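Local coordinates for putative pectin lyase (Geobacillus virus E2, PDB 7CHU), which forms the trimeric tailspike of a deep-sea thermophilic bacteriophage and probably binds or degrades polysaccharide on the host surface, at residues 89-94 with 122-127. Residues are numbered along the deposited sequence; the frame is centred on the assembly and turned at random.
Sequences DDTVAI and YKVTSK
Thr91, in the first turn of helix 91-99, receives the backbone N-H of Thr125 on its OG1, an almost straight bond (2.8 Å, 166°) just past the end of strand 120-124. The same hydroxyl makes a very short bond to Asp89 OD1, 2.5 Å from OG1. Asp89 OD1 also accepts the backbone N of Thr91 on its anti side, which closes an Asx turn. With CG anti to its backbone N (chi1 -168°), the Asp89 carboxylate is carried to Thr125, whose OG1 donates to OD2 at 2.6 Å on the syn side, 19° out of the carboxylate plane. Two residues back along the chain, Lys123 O accepts the backbone N of Asp90 at 2.9 Å.

These polar bonds are the tight part of the contact. On the buried apolar side the end of Ile94, CD1, lies 4.0 Å from Val124 CG2 and approaches Tyr122 CD2 obliquely, while Ile128 of the next strand touches both Ile94 and Thr91. Asp90 OD2 comes within 3.5 Å of Tyr122 CD2, and a water joins this oxygen to Lys123 N; the Asp90 carboxylate is also held by the backbone N atoms of Lys83 (on OD1) and Gly84 (on OD2). At the exposed edge the Lys123 side chain packs loosely, its CE 4.0 Å from Asp89 N and its NZ weakly hydrogen-bonded to Val87 O.

The helix thus packs against an early strand of the right-handed parallel beta-helix expected of this family. Engaged through both oxygens, the Asp89 carboxylate probably fixes the helix start relative to the strand end, and the Thr91 N-H and Thr125 hydroxyl would help stabilise its negative charge.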
# COMPACT_ATOMS: atom_id res chain seq x y z
N ASP A 89 21.49 -30.03 18.97
CA ASP A 89 20.05 -30.11 18.73
C ASP A 89 19.33 -29.22 19.75
O ASP A 89 19.33 -29.51 20.95
CB ASP A 89 19.60 -31.56 18.83
CG ASP A 89 18.19 -31.79 18.31
OD1 ASP A 89 17.39 -30.82 18.25
OD2 ASP A 89 17.89 -32.94 17.92
N ASP A 90 18.69 -28.14 19.27
CA ASP A 90 17.96 -27.23 20.14
C ASP A 90 16.46 -27.49 20.17
O ASP A 90 15.71 -26.71 20.76
CB ASP A 90 18.22 -25.77 19.74
CG ASP A 90 19.57 -25.24 20.24
OD1 ASP A 90 20.07 -25.72 21.30
OD2 ASP A 90 20.14 -24.36 19.57
N THR A 91 16.00 -28.60 19.57
CA THR A 91 14.56 -28.81 19.40
C THR A 91 13.83 -28.87 20.74
O THR A 91 12.78 -28.23 20.93
CB THR A 91 14.30 -30.10 18.61
OG1 THR A 91 15.14 -30.16 17.44
CG2 THR A 91 12.85 -30.17 18.18
N VAL A 92 14.35 -29.65 21.69
CA VAL A 92 13.63 -29.85 22.95
C VAL A 92 13.61 -28.57 23.77
O VAL A 92 12.60 -28.23 24.40
CB VAL A 92 14.24 -31.03 23.73
CG1 VAL A 92 13.61 -31.14 25.13
CG2 VAL A 92 14.04 -32.34 22.96
N ALA A 93 14.72 -27.82 23.76
CA ALA A 93 14.77 -26.60 24.55
C ALA A 93 13.77 -25.57 24.01
O ALA A 93 13.06 -24.92 24.79
CB ALA A 93 16.19 -26.03 24.56
N ILE A 94 13.66 -25.46 22.69
CA ILE A 94 12.71 -24.52 22.10
C ILE A 94 11.28 -24.94 22.42
O ILE A 94 10.44 -24.10 22.78
CB ILE A 94 12.93 -24.38 20.58
CG1 ILE A 94 14.27 -23.70 20.27
CG2 ILE A 94 11.78 -23.60 19.91
CD1 ILE A 94 14.72 -23.86 18.80
N TYR A 122 19.85 -22.22 15.14
CA TYR A 122 19.16 -23.20 15.98
C TYR A 122 18.88 -24.46 15.16
O TYR A 122 17.98 -24.47 14.31
CB TYR A 122 17.86 -22.61 16.53
CG TYR A 122 18.10 -21.44 17.47
CD1 TYR A 122 18.32 -20.16 16.96
CD2 TYR A 122 18.13 -21.62 18.84
CE1 TYR A 122 18.55 -19.10 17.80
CE2 TYR A 122 18.36 -20.54 19.72
CZ TYR A 122 18.56 -19.28 19.17
OH TYR A 122 18.79 -18.20 19.97
N LYS A 123 19.65 -25.52 15.41
CA LYS A 123 19.40 -26.79 14.74
C LYS A 123 18.12 -27.41 15.28
O LYS A 123 17.99 -27.61 16.49
CB LYS A 123 20.57 -27.74 14.93
CG LYS A 123 20.36 -29.05 14.20
CD LYS A 123 21.67 -29.79 13.99
CE LYS A 123 21.88 -30.80 15.08
NZ LYS A 123 23.01 -31.72 14.76
N VAL A 124 17.17 -27.70 14.40
CA VAL A 124 15.88 -28.28 14.78
C VAL A 124 15.69 -29.56 13.99
O VAL A 124 15.80 -29.55 12.75
CB VAL A 124 14.72 -27.30 14.53
CG1 VAL A 124 13.38 -28.05 14.62
CG2 VAL A 124 14.76 -26.16 15.54
N THR A 125 15.41 -30.66 14.69
CA THR A 125 15.40 -31.99 14.10
C THR A 125 14.03 -32.64 14.05
O THR A 125 13.89 -33.72 13.47
CB THR A 125 16.36 -32.94 14.85
OG1 THR A 125 15.92 -33.08 16.21
CG2 THR A 125 17.78 -32.37 14.84
N SER A 126 13.02 -32.04 14.66
CA SER A 126 11.67 -32.55 14.55
C SER A 126 10.71 -31.40 14.80
O SER A 126 11.10 -30.34 15.31
CB SER A 126 11.41 -33.72 15.51
OG SER A 126 11.36 -33.30 16.85
N LYS A 127 9.46 -31.64 14.42
CA LYS A 127 8.44 -30.61 14.39
C LYS A 127 8.29 -29.94 15.75
O LYS A 127 8.23 -30.62 16.78
CB LYS A 127 7.12 -31.26 13.96
CG LYS A 127 5.92 -30.35 13.98
CD LYS A 127 4.64 -31.12 13.60
CE LYS A 127 4.27 -32.23 14.59
NZ LYS A 127 2.88 -32.74 14.31
O HOH W 1 21.61 -25.24 17.50